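Local atomic coordinates of HTH cro/C1-type domain-containing protein (Pseudomonas aeruginosa PAO1, PDB entry 7CSV), a protein that probably binds DNA as a dimeric antitoxin, HigA, recognising specific pseudopalindromic motifs and so acting as a regulatory factor. Residues P8-E13 and N42-E47. Residues are numbered along the deposited sequence; the frame is centred on the assembly and turned at random.
Sequences PIHPGE and NDIVRE
The imidazole of His10 lies flat beneath Glu47, whose Schellman motif closes off helix 38-45 of the HTH cro/C1-type fold. Glu47 has the positive phi of that motif and sets its CA over the middle of the ring, 3.5 Å from the centroid and 6° off the normal, a CH-pi contact. Pro11 CD lies under the opposite face, toward its rim; the rings of His10 and Tyr77 (helix 67-93) also pack edge-to-face. Rotation of the imidazole is fixed from the edge: with CG anti to the backbone N (chi1 -162°), ND1 turns back to N-cap helix 11-23 and accepts from Gly12 N at 2.9 Å, the donor close to the ring plane.

The two backbones come closest at Gly12, whose CA lies 4.2 Å from Val45 CA. The same Gly12 CA directs a nearly straight CA-H...O contact of 3.4 Å to Ile44 O, a carbonyl that also takes the helix-ending bond from Glu47 N; CG2 of Ile44 fits against this glycine as well.

Toward the Glu13 side the contact is looser and wetter. The extended Glu47 side chain runs past His10 in the opposite direction, its carboxylate 17° from the ring plane. Glu47 OE2 and Glu13 OE2 are 4.0 Å apart, a like-charge approach probably eased by Arg16, which forms a salt bridge with Glu47 and also bonds Val45 O. One water joins the two segments here, accepting from His10 N at 2.8 Å and donating to Glu47 OE1 at 3.2 Å.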
loop_
_atom_site.group_PDB
_atom_site.type_symbol
_atom_site.label_atom_id
_atom_site.label_comp_id
_atom_site.label_asym_id
_atom_site.label_seq_id
_atom_site.Cartn_x
_atom_site.Cartn_y
_atom_site.Cartn_z
ATOM N N PRO A 8 -12.377 -3.303 -8.094
ATOM C CA PRO A 8 -11.124 -2.537 -8.126
ATOM C C PRO A 8 -11.236 -1.248 -8.927
ATOM O O PRO A 8 -11.845 -1.198 -9.998
ATOM C CB PRO A 8 -10.132 -3.515 -8.777
ATOM C CG PRO A 8 -10.856 -4.871 -8.818
ATOM C CD PRO A 8 -12.297 -4.531 -8.901
ATOM N N ILE A 9 -10.629 -0.191 -8.395
ATOM C CA ILE A 9 -10.441 1.055 -9.121
ATOM C C ILE A 9 -8.947 1.315 -9.170
ATOM O O ILE A 9 -8.324 1.555 -8.131
ATOM C CB ILE A 9 -11.164 2.229 -8.454
ATOM C CG1 ILE A 9 -12.675 2.015 -8.482
ATOM C CG2 ILE A 9 -10.810 3.536 -9.149
ATOM C CD1 ILE A 9 -13.426 3.241 -8.082
ATOM N N HIS A 10 -8.383 1.279 -10.366
ATOM C CA HIS A 10 -6.948 1.487 -10.492
ATOM C C HIS A 10 -6.575 2.936 -10.183
ATOM O O HIS A 10 -7.274 3.865 -10.602
ATOM C CB HIS A 10 -6.472 1.118 -11.889
ATOM C CG HIS A 10 -5.000 0.892 -11.963
ATOM N ND1 HIS A 10 -4.098 1.931 -12.028
ATOM C CD2 HIS A 10 -4.267 -0.246 -11.952
ATOM C CE1 HIS A 10 -2.872 1.442 -12.062
ATOM N NE2 HIS A 10 -2.947 0.122 -12.022
ATOM N N PRO A 11 -5.476 3.160 -9.457
ATOM C CA PRO A 11 -5.038 4.536 -9.190
ATOM C C PRO A 11 -4.842 5.359 -10.445
ATOM O O PRO A 11 -5.006 6.582 -10.396
ATOM C CB PRO A 11 -3.706 4.349 -8.454
ATOM C CG PRO A 11 -3.785 2.976 -7.866
ATOM C CD PRO A 11 -4.633 2.155 -8.780
ATOM N N GLY A 12 -4.467 4.731 -11.558
ATOM C CA GLY A 12 -4.262 5.480 -12.786
ATOM C C GLY A 12 -5.533 6.111 -13.307
ATOM O O GLY A 12 -5.489 7.151 -13.968
ATOM N N GLU A 13 -6.683 5.509 -13.000
ATOM C CA GLU A 13 -7.951 6.118 -13.378
ATOM C C GLU A 13 -8.158 7.449 -12.664
ATOM O O GLU A 13 -8.611 8.427 -13.273
ATOM C CB GLU A 13 -9.089 5.147 -13.073
ATOM C CG GLU A 13 -10.481 5.689 -13.306
ATOM C CD GLU A 13 -11.533 4.637 -13.001
ATOM O OE1 GLU A 13 -12.530 4.957 -12.329
ATOM O OE2 GLU A 13 -11.341 3.475 -13.410
ATOM N N ASN A 42 3.068 6.118 -18.430
ATOM C CA ASN A 42 2.160 5.498 -19.390
ATOM C C ASN A 42 1.570 4.208 -18.833
ATOM O O ASN A 42 0.368 3.961 -18.976
ATOM C CB ASN A 42 2.880 5.211 -20.707
ATOM C CG ASN A 42 3.039 6.452 -21.583
ATOM O OD1 ASN A 42 2.371 7.466 -21.386
ATOM N ND2 ASN A 42 3.921 6.360 -22.568
ATOM N N ASP A 43 2.405 3.370 -18.207
ATOM C CA ASP A 43 1.913 2.109 -17.653
ATOM C C ASP A 43 0.843 2.350 -16.587
ATOM O O ASP A 43 -0.154 1.624 -16.521
ATOM C CB ASP A 43 3.067 1.299 -17.063
ATOM C CG ASP A 43 4.041 0.786 -18.113
ATOM O OD1 ASP A 43 3.667 0.694 -19.296
ATOM O OD2 ASP A 43 5.185 0.453 -17.737
ATOM N N ILE A 44 1.036 3.361 -15.736
ATOM C CA ILE A 44 0.087 3.615 -14.653
ATOM C C ILE A 44 -1.259 4.074 -15.209
ATOM O O ILE A 44 -2.313 3.585 -14.799
ATOM C CB ILE A 44 0.663 4.640 -13.658
ATOM C CG1 ILE A 44 1.838 4.031 -12.895
ATOM C CG2 ILE A 44 -0.436 5.133 -12.703
ATOM C CD1 ILE A 44 2.823 5.091 -12.345
ATOM N N VAL A 45 -1.249 5.034 -16.138
ATOM C CA VAL A 45 -2.521 5.538 -16.645
ATOM C C VAL A 45 -3.225 4.488 -17.487
ATOM O O VAL A 45 -4.450 4.528 -17.613
ATOM C CB VAL A 45 -2.347 6.837 -17.451
ATOM C CG1 VAL A 45 -1.651 7.898 -16.605
ATOM C CG2 VAL A 45 -1.599 6.579 -18.739
ATOM N N ARG A 46 -2.477 3.558 -18.069
ATOM C CA ARG A 46 -3.057 2.422 -18.779
ATOM C C ARG A 46 -3.476 1.304 -17.838
ATOM O O ARG A 46 -3.966 0.266 -18.313
ATOM C CB ARG A 46 -2.057 1.881 -19.795
ATOM C CG ARG A 46 -1.817 2.786 -20.994
ATOM C CD ARG A 46 -2.854 2.534 -22.076
ATOM N NE ARG A 46 -2.486 1.413 -22.936
ATOM C CZ ARG A 46 -2.939 0.171 -22.793
ATOM N NH1 ARG A 46 -2.536 -0.776 -23.634
ATOM N NH2 ARG A 46 -3.786 -0.130 -21.815
ATOM N N GLU A 47 -3.282 1.487 -16.525
ATOM C CA GLU A 47 -3.669 0.500 -15.514
ATOM C C GLU A 47 -2.877 -0.804 -15.663
ATOM O O GLU A 47 -3.383 -1.894 -15.376
ATOM C CB GLU A 47 -5.186 0.268 -15.543
ATOM C CG GLU A 47 -5.943 1.600 -15.565
ATOM C CD GLU A 47 -7.435 1.482 -15.328
ATOM O OE1 GLU A 47 -7.911 0.401 -14.919
ATOM O OE2 GLU A 47 -8.135 2.488 -15.566
HETATM O O HOH W 1 -9.916 1.605 -12.736
#